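Local atomic coordinates of Ent-copalyl diphosphate synthase (Streptomyces platensis, PDB entry 5BP8), a protein that belongs to the class II terpene cyclases and folds into two lobes of helices joined by long loops. Residues S30-A35 with T192-T197; V38-W43 with V196-T201; D45-R50 with L83-R88; A226-A231 with P237-L242. All blocks are in the same frame, centred on the assembly; numbering follows the deposited sequence. Where two conformers were deposited one is given.

All four contacts lie in one helical lobe, and the touching residues of each are mostly buried. Contact 1 is deepest, its centre about 14 Å from that of the chain; contacts 2, 3 and 4 sit 22 to 26 Å out, and contact 3 carries a sulfate ion. Contacts 1 and 2 both use helix 31-40 and share Val196 and Thr197. Arg88 of contact 3 bonds to the carbonyls of Val38 and Ser39 in contact 2, while Gly200 and Asp199 bond to the backbone of Ala226 and Ala230 in contact 4. Contacts 1 and 3 rest on directed polar bonds, contact 2 combines one with apolar cover from Leu40, and contact 4 has no hydrogen bond between its segments.

Contact 1: S30-A35 with T192-T197; sequences SVYDTA and TLEAVT
Tyr32 and Glu194 carry this contact by themselves, reaching for each other from opposite directions. Tyr32 OH donates to Glu194 OE2 at 2.5 Å, a short bond that enters on the anti lone pair, the one turned away from the other carboxylate oxygen. The acceptor lies at the ring edge and in the ring plane, only 3.2 Å from Tyr32 CE2, so the phenol meets it rim first; the ring and carboxylate planes stand 55° apart. The torsions explain the reach. Tyr32 holds CG anti to the backbone N (chi1 177°), which sends the phenol straight off helix 31-40. Glu194 instead tucks CG between its backbone N and carbonyl carbon and folds back at chi2 (-80°), which brings the methylene CG to 3.7 Å from Tyr32 OH and presents OE2 to the hydroxyl. The same oxygen forms a salt bridge with Lys498, so a hydroxyl and an ammonium group share one buried acceptor. Asp33 OD1 also lies in the plane of the Tyr32 ring, at its edge, but stays 4.9 Å from Glu194 OE2; Asp33 OD2 accepts from the backbone N of Ala222. At the start of helix 31-40, Thr34 OG1 donates to Ser30 O at 2.8 Å, tying the first turn to the residue before it. Asp499 accepts from Ser30 OG and Tyr32 N, so this turn and Glu194 are both bound to the Lys498-Asp499 loop. Val73 of helix 72-86 and Val130 and Leu134 of helix 127-144 pack on Tyr32, while helix 221-228 touches Glu194 through Ala222.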
loop_
_atom_site.group_PDB
_atom_site.type_symbol
_atom_site.label_atom_id
_atom_site.label_comp_id
_atom_site.label_asym_id
_atom_site.label_seq_id
_atom_site.Cartn_x
_atom_site.Cartn_y
_atom_site.Cartn_z
ATOM N N SER A 30 -4.190 -9.791 2.044
ATOM C CA SER A 30 -4.088 -9.511 3.454
ATOM C C SER A 30 -5.414 -9.754 4.137
ATOM O O SER A 30 -6.425 -10.098 3.505
ATOM C CB SER A 30 -3.578 -8.079 3.728
ATOM O OG SER A 30 -4.493 -7.116 3.246
ATOM N N VAL A 31 -5.396 -9.606 5.455
ATOM C CA VAL A 31 -6.562 -9.943 6.264
ATOM C C VAL A 31 -7.739 -9.009 6.003
ATOM O O VAL A 31 -8.872 -9.459 5.898
ATOM C CB VAL A 31 -6.170 -9.907 7.755
ATOM C CG1 VAL A 31 -7.391 -9.954 8.656
ATOM C CG2 VAL A 31 -5.202 -11.052 8.066
ATOM N N TYR A 32 -7.495 -7.708 5.890
ATOM C CA TYR A 32 -8.642 -6.763 5.887
ATOM C C TYR A 32 -9.715 -7.086 4.838
ATOM O O TYR A 32 -10.888 -7.287 5.188
ATOM C CB TYR A 32 -8.199 -5.283 5.740
ATOM C CG TYR A 32 -9.405 -4.388 5.663
ATOM C CD1 TYR A 32 -10.027 -3.930 6.817
ATOM C CD2 TYR A 32 -9.989 -4.066 4.446
ATOM C CE1 TYR A 32 -11.164 -3.169 6.762
ATOM C CE2 TYR A 32 -11.152 -3.299 4.383
ATOM C CZ TYR A 32 -11.739 -2.851 5.555
ATOM O OH TYR A 32 -12.893 -2.070 5.540
ATOM N N ASP A 33 -9.339 -7.158 3.546
ATOM C CA ASP A 33 -10.357 -7.359 2.517
ATOM C C ASP A 33 -10.825 -8.808 2.503
ATOM O O ASP A 33 -11.949 -9.092 2.113
ATOM C CB ASP A 33 -9.905 -6.979 1.090
ATOM C CG ASP A 33 -10.341 -5.572 0.677
ATOM O OD1 ASP A 33 -10.142 -4.615 1.451
ATOM O OD2 ASP A 33 -10.826 -5.398 -0.453
ATOM N N THR A 34 -9.963 -9.738 2.868
ATOM C CA THR A 34 -10.382 -11.123 2.920
ATOM C C THR A 34 -11.564 -11.260 3.889
ATOM O O THR A 34 -12.596 -11.927 3.571
ATOM C CB THR A 34 -9.188 -12.027 3.333
ATOM O OG1 THR A 34 -8.150 -11.933 2.352
ATOM C CG2 THR A 34 -9.624 -13.445 3.456
ATOM N N ALA A 35 -11.432 -10.628 5.057
ATOM C CA ALA A 35 -12.520 -10.582 6.025
ATOM C C ALA A 35 -13.748 -9.809 5.494
ATOM O O ALA A 35 -14.902 -10.251 5.675
ATOM C CB ALA A 35 -12.040 -9.991 7.335
ATOM N N THR A 192 -13.074 3.068 -0.212
ATOM C CA THR A 192 -13.520 2.764 1.141
ATOM C C THR A 192 -15.062 2.733 1.272
ATOM O O THR A 192 -15.635 2.862 2.366
ATOM C CB THR A 192 -12.824 3.673 2.179
ATOM O OG1 THR A 192 -13.113 3.217 3.518
ATOM C CG2 THR A 192 -13.196 5.047 2.064
ATOM N N LEU A 193 -15.724 2.484 0.151
ATOM C CA LEU A 193 -17.179 2.500 0.119
ATOM C C LEU A 193 -17.800 1.604 1.210
ATOM O O LEU A 193 -18.822 1.961 1.790
ATOM C CB LEU A 193 -17.702 2.076 -1.251
ATOM C CG LEU A 193 -19.225 1.927 -1.435
ATOM C CD1 LEU A 193 -19.939 3.249 -1.201
ATOM C CD2 LEU A 193 -19.542 1.395 -2.834
ATOM N N GLU A 194 -17.180 0.466 1.478
ATOM C CA GLU A 194 -17.765 -0.537 2.419
ATOM C C GLU A 194 -17.862 -0.027 3.842
ATOM O O GLU A 194 -18.599 -0.564 4.661
ATOM C CB GLU A 194 -16.977 -1.866 2.364
ATOM C CG GLU A 194 -15.695 -1.928 3.198
ATOM C CD GLU A 194 -14.484 -1.256 2.562
ATOM O OE1 GLU A 194 -14.622 -0.607 1.484
ATOM O OE2 GLU A 194 -13.375 -1.402 3.144
ATOM N N ALA A 195 -17.074 0.996 4.168
ATOM C CA ALA A 195 -17.181 1.651 5.462
ATOM C C ALA A 195 -18.415 2.537 5.543
ATOM O O ALA A 195 -18.980 2.701 6.615
ATOM C CB ALA A 195 -15.957 2.490 5.727
ATOM N N VAL A 196 -18.804 3.104 4.410
ATOM C CA VAL A 196 -19.950 3.964 4.310
ATOM C C VAL A 196 -21.236 3.141 4.330
ATOM O O VAL A 196 -22.189 3.506 5.027
ATOM C CB VAL A 196 -19.860 4.831 3.039
ATOM C CG1 VAL A 196 -21.052 5.748 2.923
ATOM C CG2 VAL A 196 -18.562 5.643 3.048
ATOM N N THR A 197 -21.247 2.028 3.609
ATOM C CA THR A 197 -22.410 1.184 3.503
ATOM C C THR A 197 -22.014 -0.235 3.190
ATOM O O THR A 197 -21.067 -0.443 2.452
ATOM C CB THR A 197 -23.399 1.678 2.403
ATOM O OG1 THR A 197 -24.565 0.818 2.376
ATOM C CG2 THR A 197 -22.764 1.694 1.037
#

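Contact 2: V38-W43 with V196-T201; sequences VSLAPW and VTRDGT
A polar site lined by the carboxylates of Glu80 and Asp137 receives the guanidinium of Arg198, which meets Ser39 at its edge and Leu40 over one face. Arg198 NH2 donates to Ser39 OG at 2.9 Å with an N-H...O angle of 150°, the hydroxyl oxygen tilted 19° out of the guanidinium plane. The stronger partners are charged: Arg198 NH1 forms salt bridges with Glu80 OE2 and with Asp137, and Ser39 OG is also hydrogen-bonded to Glu80 OE1. Glu80 thus grips arginine and serine together, one oxygen to each, which probably restrains both groups. Leu40 lays CD2 3.5 Å above the guanidinium plane, displaced toward its rim, and the arginine chain curls round the same methyl, Arg198 CB also lying 3.8 Å from Leu40 CD2. That chain is extended at chi2 and then bends at chi3 (65°), turning the flat end toward the helix. Ser39 and Leu40 are the last two residues of helix 31-40, in a lobe whose helices are joined by long loops such as the one carrying Arg198. An ST turn spans the arginine, Asp199 N donating to Thr197 OG1 at 3.1 Å, and directly after that turn Gly200 N bonds to Ala226 O on helix 221-228. Arg198 NH2 also comes to 3.5 Å from Ser39 O, at an angle too poor for a bond.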
loop_
_atom_site.group_PDB
_atom_site.type_symbol
_atom_site.label_atom_id
_atom_site.label_comp_id
_atom_site.label_asym_id
_atom_site.label_seq_id
_atom_site.Cartn_x
_atom_site.Cartn_y
_atom_site.Cartn_z
ATOM N N VAL A 38 -15.721 -12.140 3.352
ATOM C CA VAL A 38 -16.445 -13.089 4.191
ATOM C C VAL A 38 -17.724 -12.444 4.709
ATOM O O VAL A 38 -18.810 -13.066 4.720
ATOM C CB VAL A 38 -15.580 -13.584 5.376
ATOM C CG1 VAL A 38 -16.424 -14.317 6.392
ATOM C CG2 VAL A 38 -14.465 -14.490 4.879
ATOM N N SER A 39 -17.617 -11.204 5.156
ATOM C CA SER A 39 -18.779 -10.527 5.735
ATOM C C SER A 39 -19.807 -10.112 4.678
ATOM O O SER A 39 -21.026 -10.294 4.864
ATOM C CB SER A 39 -18.321 -9.297 6.504
ATOM O OG SER A 39 -19.382 -8.789 7.291
ATOM N N LEU A 40 -19.324 -9.556 3.573
ATOM C CA LEU A 40 -20.193 -8.914 2.576
ATOM C C LEU A 40 -20.559 -9.767 1.379
ATOM O O LEU A 40 -21.562 -9.468 0.733
ATOM C CB LEU A 40 -19.540 -7.633 2.045
ATOM C CG LEU A 40 -19.218 -6.583 3.104
ATOM C CD1 LEU A 40 -18.443 -5.431 2.491
ATOM C CD2 LEU A 40 -20.448 -6.085 3.859
ATOM N N ALA A 41 -19.761 -10.793 1.069
ATOM C CA ALA A 41 -19.934 -11.564 -0.161
ATOM C C ALA A 41 -19.813 -13.077 0.051
ATOM O O ALA A 41 -18.958 -13.724 -0.524
ATOM C CB ALA A 41 -18.967 -11.066 -1.233
ATOM N N PRO A 42 -20.664 -13.641 0.918
ATOM C CA PRO A 42 -20.612 -15.081 1.178
ATOM C C PRO A 42 -21.001 -15.899 -0.070
ATOM O O PRO A 42 -20.673 -17.079 -0.139
ATOM C CB PRO A 42 -21.630 -15.272 2.315
ATOM C CG PRO A 42 -22.565 -14.119 2.168
ATOM C CD PRO A 42 -21.743 -12.988 1.662
ATOM N N TRP A 43 -21.644 -15.256 -1.039
ATOM C CA TRP A 43 -22.008 -15.882 -2.350
ATOM C C TRP A 43 -20.793 -16.209 -3.227
ATOM O O TRP A 43 -20.839 -17.064 -4.107
ATOM C CB TRP A 43 -22.988 -14.962 -3.128
ATOM C CG TRP A 43 -22.425 -13.594 -3.394
ATOM C CD1 TRP A 43 -22.652 -12.488 -2.662
ATOM C CD2 TRP A 43 -21.523 -13.209 -4.440
ATOM N NE1 TRP A 43 -21.943 -11.433 -3.166
ATOM C CE2 TRP A 43 -21.220 -11.856 -4.245
ATOM C CE3 TRP A 43 -20.916 -13.884 -5.501
ATOM C CZ2 TRP A 43 -20.379 -11.143 -5.098
ATOM C CZ3 TRP A 43 -20.056 -13.179 -6.341
ATOM C CH2 TRP A 43 -19.797 -11.823 -6.132
ATOM N N VAL A 196 -18.804 3.104 4.410
ATOM C CA VAL A 196 -19.950 3.964 4.310
ATOM C C VAL A 196 -21.236 3.141 4.330
ATOM O O VAL A 196 -22.189 3.506 5.027
ATOM C CB VAL A 196 -19.860 4.831 3.039
ATOM C CG1 VAL A 196 -21.052 5.748 2.923
ATOM C CG2 VAL A 196 -18.562 5.643 3.048
ATOM N N THR A 197 -21.247 2.028 3.609
ATOM C CA THR A 197 -22.410 1.184 3.503
ATOM C C THR A 197 -22.014 -0.235 3.190
ATOM O O THR A 197 -21.067 -0.443 2.452
ATOM C CB THR A 197 -23.399 1.678 2.403
ATOM O OG1 THR A 197 -24.565 0.818 2.376
ATOM C CG2 THR A 197 -22.764 1.694 1.037
ATOM N N ARG A 198 -22.750 -1.196 3.754
ATOM C CA ARG A 198 -22.535 -2.602 3.460
ATOM C C ARG A 198 -23.141 -3.003 2.134
ATOM O O ARG A 198 -22.787 -4.050 1.587
ATOM C CB ARG A 198 -23.160 -3.486 4.557
ATOM C CG ARG A 198 -22.520 -3.286 5.911
ATOM C CD ARG A 198 -23.216 -4.147 6.939
ATOM N NE ARG A 198 -23.017 -5.551 6.636
ATOM C CZ ARG A 198 -22.067 -6.319 7.170
ATOM N NH1 ARG A 198 -21.173 -5.835 8.035
ATOM N NH2 ARG A 198 -21.996 -7.584 6.824
ATOM N N ASP A 199 -24.099 -2.206 1.658
ATOM C CA ASP A 199 -24.873 -2.531 0.477
ATOM C C ASP A 199 -25.458 -1.241 -0.062
ATOM O O ASP A 199 -26.455 -0.754 0.430
ATOM C CB ASP A 199 -25.980 -3.537 0.832
ATOM C CG ASP A 199 -26.791 -3.980 -0.357
ATOM O OD1 ASP A 199 -26.817 -3.286 -1.392
ATOM O OD2 ASP A 199 -27.473 -5.039 -0.245
ATOM N N GLY A 200 -24.787 -0.661 -1.038
ATOM C CA GLY A 200 -25.223 0.599 -1.630
ATOM C C GLY A 200 -24.164 1.175 -2.533
ATOM O O GLY A 200 -23.063 0.654 -2.611
ATOM N N THR A 201 -24.504 2.233 -3.260
ATOM C CA THR A 201 -23.613 2.739 -4.316
ATOM C C THR A 201 -23.064 4.113 -3.985
ATOM O O THR A 201 -21.877 4.381 -4.216
ATOM C CB THR A 201 -24.348 2.771 -5.662
ATOM O OG1 THR A 201 -25.574 3.510 -5.525
ATOM C CG2 THR A 201 -24.688 1.335 -6.067
#

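Contact 3: D45-R50 with L83-R88; sequences DGHRER and LTELAR. With SO4 (sulfate ion), chain E.
His47 brings the edge of its imidazole against the carboxylate of Glu85, where NE2 donates to OE1 at 2.9 Å. The acceptor lies in the ring plane, yet the ring meets the carboxylate from above, 50° out of its plane, and the bond is bent (N-H...O 143°). Arg88 NH1 holds the same oxygen at 3.0 Å in a salt bridge that is straighter, at 163°, and approaches nearly in line with the C-O bond, slightly to the other face. Glu85 OE1 is therefore pinned between two donors, which probably favours its ionised form. The His47 and Glu85 side chains come from opposite directions; each extends with CG anti to the backbone N, the glutamate then folding at chi2. Arg88 does more than hold Glu85: NH1 also donates to Val38 O and NH2 to Ser39 O. Beyond the histidine, the first turn of helix 47-57 cradles the sulfate ion, probably from the crystallisation liquor, in an anion site at the helix N-terminus. Gly46 N reaches sulfate O1 at 2.8 Å, His47 N reaches O2 at 3.2 Å, and Arg48 N reaches O4 at 2.8 Å. Arg48 bends at chi3 so that its guanidinium edge faces the ion, NE donating to O4 at 2.8 Å and NH1 to O3 at 3.0 Å. The contact joins the start of helix 47-57 to the C-terminal part of helix 72-86 and the residues just after it; Val38 of helix 31-40 packs on His47, and Leu101 of helix 98-116 packs on Glu85.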
loop_
_atom_site.group_PDB
_atom_site.type_symbol
_atom_site.label_atom_id
_atom_site.label_comp_id
_atom_site.label_asym_id
_atom_site.label_seq_id
_atom_site.Cartn_x
_atom_site.Cartn_y
_atom_site.Cartn_z
ATOM N N ASP A 45 -17.235 -17.456 -4.690
ATOM C CA ASP A 45 -16.363 -18.628 -4.659
ATOM C C ASP A 45 -15.160 -18.368 -3.738
ATOM O O ASP A 45 -14.649 -17.240 -3.681
ATOM C CB ASP A 45 -15.855 -18.951 -6.078
ATOM C CG ASP A 45 -16.889 -19.694 -6.946
ATOM O OD1 ASP A 45 -17.912 -20.177 -6.421
ATOM O OD2 ASP A 45 -16.656 -19.801 -8.176
ATOM N N GLY A 46 -14.717 -19.404 -3.029
ATOM C CA GLY A 46 -13.531 -19.291 -2.159
ATOM C C GLY A 46 -13.876 -18.819 -0.753
ATOM O O GLY A 46 -12.984 -18.498 0.022
ATOM N N HIS A 47 -15.158 -18.862 -0.387
ATOM C CA HIS A 47 -15.609 -18.362 0.918
ATOM C C HIS A 47 -15.005 -19.189 2.053
ATOM O O HIS A 47 -14.448 -18.639 3.005
ATOM C CB HIS A 47 -17.144 -18.354 0.968
ATOM C CG HIS A 47 -17.727 -17.904 2.271
ATOM N ND1 HIS A 47 -17.764 -16.585 2.663
ATOM C CD2 HIS A 47 -18.339 -18.601 3.251
ATOM C CE1 HIS A 47 -18.348 -16.493 3.839
ATOM N NE2 HIS A 47 -18.724 -17.700 4.210
ATOM N N ARG A 48 -15.064 -20.509 1.941
ATOM C CA ARG A 48 -14.450 -21.367 2.960
ATOM C C ARG A 48 -12.945 -21.173 3.043
ATOM O O ARG A 48 -12.383 -21.163 4.136
ATOM C CB ARG A 48 -14.813 -22.837 2.736
ATOM C CG ARG A 48 -16.278 -23.076 3.097
ATOM C CD ARG A 48 -16.792 -24.420 2.628
ATOM N NE ARG A 48 -16.802 -24.513 1.168
ATOM C CZ ARG A 48 -17.035 -25.636 0.489
ATOM N NH1 ARG A 48 -17.018 -25.620 -0.841
ATOM N NH2 ARG A 48 -17.276 -26.774 1.139
ATOM N N GLU A 49 -12.301 -20.978 1.908
ATOM C CA GLU A 49 -10.873 -20.724 1.902
ATOM C C GLU A 49 -10.529 -19.438 2.642
ATOM O O GLU A 49 -9.460 -19.341 3.292
ATOM C CB GLU A 49 -10.377 -20.663 0.462
ATOM C CG GLU A 49 -10.268 -22.031 -0.192
ATOM C CD GLU A 49 -11.592 -22.595 -0.738
ATOM O OE1 GLU A 49 -12.716 -21.995 -0.650
ATOM O OE2 GLU A 49 -11.485 -23.710 -1.277
ATOM N N ARG A 50 -11.402 -18.428 2.517
ATOM C CA ARG A 50 -11.187 -17.143 3.193
ATOM C C ARG A 50 -11.363 -17.289 4.693
ATOM O O ARG A 50 -10.594 -16.737 5.464
ATOM C CB ARG A 50 -12.104 -16.056 2.627
ATOM C CG ARG A 50 -11.689 -15.629 1.218
ATOM C CD ARG A 50 -12.431 -14.377 0.732
ATOM N NE ARG A 50 -13.769 -14.735 0.255
ATOM C CZ ARG A 50 -14.045 -15.304 -0.925
ATOM N NH1 ARG A 50 -15.316 -15.639 -1.211
ATOM N NH2 ARG A 50 -13.093 -15.566 -1.816
ATOM N N LEU A 83 -18.275 -12.740 13.368
ATOM C CA LEU A 83 -19.591 -12.589 14.004
ATOM C C LEU A 83 -20.702 -12.687 12.947
ATOM O O LEU A 83 -21.730 -13.357 13.146
ATOM C CB LEU A 83 -19.692 -11.283 14.781
ATOM C CG LEU A 83 -18.886 -11.184 16.096
ATOM C CD1 LEU A 83 -18.732 -9.742 16.544
ATOM C CD2 LEU A 83 -19.559 -12.030 17.185
ATOM N N THR A 84 -20.503 -12.010 11.820
ATOM C CA THR A 84 -21.457 -12.077 10.724
ATOM C C THR A 84 -21.634 -13.515 10.221
ATOM O O THR A 84 -22.781 -13.972 10.061
ATOM C CB THR A 84 -21.069 -11.112 9.586
ATOM O OG1 THR A 84 -21.183 -9.772 10.074
ATOM C CG2 THR A 84 -21.960 -11.288 8.368
ATOM N N GLU A 85 -20.534 -14.233 10.000
ATOM C CA GLU A 85 -20.602 -15.631 9.553
ATOM C C GLU A 85 -21.317 -16.533 10.549
ATOM O O GLU A 85 -22.179 -17.351 10.150
ATOM C CB GLU A 85 -19.215 -16.185 9.286
ATOM C CG GLU A 85 -19.135 -17.660 8.904
ATOM C CD GLU A 85 -19.815 -18.005 7.588
ATOM O OE1 GLU A 85 -19.945 -17.124 6.727
ATOM O OE2 GLU A 85 -20.211 -19.171 7.406
ATOM N N LEU A 86 -20.978 -16.383 11.832
ATOM C CA LEU A 86 -21.584 -17.202 12.895
ATOM C C LEU A 86 -23.084 -16.970 13.001
ATOM O O LEU A 86 -23.830 -17.892 13.350
ATOM C CB LEU A 86 -20.901 -16.927 14.232
ATOM C CG LEU A 86 -19.569 -17.645 14.352
ATOM C CD1 LEU A 86 -18.687 -16.959 15.383
ATOM C CD2 LEU A 86 -19.805 -19.104 14.703
ATOM N N ALA A 87 -23.543 -15.775 12.640
ATOM C CA ALA A 87 -24.985 -15.487 12.668
ATOM C C ALA A 87 -25.762 -15.971 11.448
ATOM O O ALA A 87 -26.982 -15.850 11.441
ATOM C CB ALA A 87 -25.218 -13.998 12.830
ATOM N N ARG A 88 -25.092 -16.460 10.407
ATOM C CA ARG A 88 -25.799 -16.795 9.159
ATOM C C ARG A 88 -25.854 -18.307 8.957
ATOM O O ARG A 88 -25.228 -19.048 9.711
ATOM C CB ARG A 88 -25.163 -16.081 7.943
ATOM C CG ARG A 88 -23.762 -16.513 7.634
ATOM C CD ARG A 88 -23.325 -16.182 6.208
ATOM N NE ARG A 88 -23.305 -14.758 5.881
ATOM C CZ ARG A 88 -22.214 -13.994 5.740
ATOM N NH1 ARG A 88 -20.953 -14.460 5.913
ATOM N NH2 ARG A 88 -22.400 -12.732 5.415
HETATM S S SO4 E . -16.884 -21.791 -1.403
HETATM O O1 SO4 E . -15.588 -21.939 -2.158
HETATM O O2 SO4 E . -17.486 -20.489 -1.764
HETATM O O3 SO4 E . -17.771 -22.893 -1.822
HETATM O O4 SO4 E . -16.568 -21.942 0.037
#

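Contact 4: A226-A231 with P237-L242; sequences AWLGAA and PGVAYL
The flat group in this contact is a peptide unit: CD1 of Leu228 sits over one face of the Gly238-Val239 peptide, almost directly above Gly238 C at 3.7 Å and 3.8 Å from Val239 N. The aromatic rings on the two segments stay outside the contact, the Trp227 indole bonding through its edge atom NE1 to Ala204 O and the Tyr241 phenol through OH to Thr257 O. The arrangement is an alpha-alpha hairpin with a short loop, in which helix 221-228 ends at Gly229, which leaves helical geometry with a positive phi of 82°, and the chain returns as helix 237-249. Across that loop the backbones come closest at Leu228 and Gly238, with 7.1 Å between their CA atoms. The absence of a side chain at Gly238 lets the isobutyl group of Leu228 approach and its CD1 lie on the peptide. No hydrogen bond crosses between the segments; the carbonyl of Gly238 is taken up within its own helix, Leu242 N donating to Gly238 O at 3.1 Å. All the contacts across the segments go through Leu228 CD1. With CG beside the backbone N (chi1 -73°) and an extended chi2 of 165°, the leucine stretches toward three residues in the first turns of helix 237-249. Leu242 adopts much the same shape and meets it tip to tip, CD1 to CD1 at 3.8 Å. Asp199, in the loop leading to these helices, accepts from Ala230 N and so ties the turn down. Val239 adds CG2, 4.1 Å from Leu228 CD1.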
loop_
_atom_site.group_PDB
_atom_site.type_symbol
_atom_site.label_atom_id
_atom_site.label_comp_id
_atom_site.label_asym_id
_atom_site.label_seq_id
_atom_site.Cartn_x
_atom_site.Cartn_y
_atom_site.Cartn_z
ATOM N N ALA A 226 -19.557 -4.159 -1.617
ATOM C CA ALA A 226 -20.562 -3.266 -1.013
ATOM C C ALA A 226 -21.452 -2.671 -2.107
ATOM O O ALA A 226 -22.684 -2.573 -1.962
ATOM C CB ALA A 226 -19.866 -2.164 -0.210
ATOM N N TRP A 227 -20.840 -2.313 -3.218
ATOM C CA TRP A 227 -21.545 -1.691 -4.340
ATOM C C TRP A 227 -22.519 -2.685 -4.975
ATOM O O TRP A 227 -23.668 -2.335 -5.249
ATOM C CB TRP A 227 -20.531 -1.183 -5.376
ATOM C CG TRP A 227 -21.110 -0.316 -6.472
ATOM C CD1 TRP A 227 -21.123 1.058 -6.527
ATOM C CD2 TRP A 227 -21.743 -0.771 -7.679
ATOM N NE1 TRP A 227 -21.726 1.475 -7.694
ATOM C CE2 TRP A 227 -22.149 0.381 -8.400
ATOM C CE3 TRP A 227 -22.056 -2.039 -8.191
ATOM C CZ2 TRP A 227 -22.809 0.303 -9.641
ATOM C CZ3 TRP A 227 -22.727 -2.122 -9.436
ATOM C CH2 TRP A 227 -23.095 -0.946 -10.134
ATOM N N LEU A 228 -22.074 -3.918 -5.169
ATOM C CA LEU A 228 -22.907 -4.966 -5.780
ATOM C C LEU A 228 -24.083 -5.386 -4.916
ATOM O O LEU A 228 -25.090 -5.842 -5.437
ATOM C CB LEU A 228 -22.059 -6.223 -6.024
ATOM C CG LEU A 228 -21.060 -6.117 -7.175
ATOM C CD1 LEU A 228 -20.026 -7.232 -7.121
ATOM C CD2 LEU A 228 -21.718 -6.083 -8.555
ATOM N N GLY A 229 -23.935 -5.301 -3.609
ATOM C CA GLY A 229 -24.988 -5.663 -2.704
ATOM C C GLY A 229 -25.084 -7.158 -2.424
ATOM O O GLY A 229 -24.234 -7.960 -2.841
ATOM N N ALA A 230 -26.143 -7.517 -1.720
ATOM C CA ALA A 230 -26.264 -8.824 -1.117
ATOM C C ALA A 230 -26.551 -9.916 -2.137
ATOM O O ALA A 230 -26.113 -11.058 -1.942
ATOM C CB ALA A 230 -27.317 -8.806 -0.029
ATOM N N ALA A 231 -27.223 -9.577 -3.235
ATOM C CA ALA A 231 -27.532 -10.590 -4.240
ATOM C C ALA A 231 -27.295 -10.043 -5.633
ATOM O O ALA A 231 -28.237 -9.714 -6.342
ATOM C CB ALA A 231 -28.969 -11.076 -4.075
ATOM N N PRO A 237 -20.194 -7.084 -14.316
ATOM C CA PRO A 237 -18.735 -7.037 -14.390
ATOM C C PRO A 237 -18.058 -7.087 -13.021
ATOM O O PRO A 237 -17.014 -7.731 -12.873
ATOM C CB PRO A 237 -18.466 -5.707 -15.101
ATOM C CG PRO A 237 -19.669 -5.518 -15.962
ATOM C CD PRO A 237 -20.825 -6.066 -15.184
ATOM N N GLY A 238 -18.648 -6.446 -12.024
ATOM C CA GLY A 238 -18.049 -6.466 -10.683
ATOM C C GLY A 238 -17.937 -7.862 -10.111
ATOM O O GLY A 238 -17.023 -8.157 -9.336
ATOM N N VAL A 239 -18.893 -8.724 -10.457
ATOM C CA VAL A 239 -18.830 -10.109 -10.053
ATOM C C VAL A 239 -17.628 -10.809 -10.673
ATOM O O VAL A 239 -16.947 -11.571 -9.992
ATOM C CB VAL A 239 -20.150 -10.858 -10.371
ATOM C CG1 VAL A 239 -19.984 -12.348 -10.132
ATOM C CG2 VAL A 239 -21.267 -10.317 -9.495
ATOM N N ALA A 240 -17.336 -10.536 -11.952
ATOM C CA ALA A 240 -16.199 -11.129 -12.620
ATOM C C ALA A 240 -14.890 -10.645 -11.995
ATOM O O ALA A 240 -13.930 -11.421 -11.850
ATOM C CB ALA A 240 -16.210 -10.779 -14.102
ATOM N N TYR A 241 -14.836 -9.361 -11.645
ATOM C CA TYR A 241 -13.643 -8.845 -10.951
ATOM C C TYR A 241 -13.402 -9.603 -9.642
ATOM O O TYR A 241 -12.297 -10.113 -9.419
ATOM C CB TYR A 241 -13.816 -7.370 -10.710
ATOM C CG TYR A 241 -12.861 -6.727 -9.732
ATOM C CD1 TYR A 241 -11.570 -6.385 -10.098
ATOM C CD2 TYR A 241 -13.302 -6.386 -8.445
ATOM C CE1 TYR A 241 -10.694 -5.757 -9.174
ATOM C CE2 TYR A 241 -12.465 -5.749 -7.552
ATOM C CZ TYR A 241 -11.181 -5.441 -7.907
ATOM O OH TYR A 241 -10.404 -4.776 -6.987
ATOM N N LEU A 242 -14.428 -9.712 -8.796
ATOM C CA LEU A 242 -14.292 -10.432 -7.517
ATOM C C LEU A 242 -13.884 -11.886 -7.740
ATOM O O LEU A 242 -12.984 -12.403 -7.046
ATOM C CB LEU A 242 -15.572 -10.341 -6.687
ATOM C CG LEU A 242 -15.839 -8.959 -6.112
ATOM C CD1 LEU A 242 -17.141 -8.942 -5.323
ATOM C CD2 LEU A 242 -14.678 -8.516 -5.230
#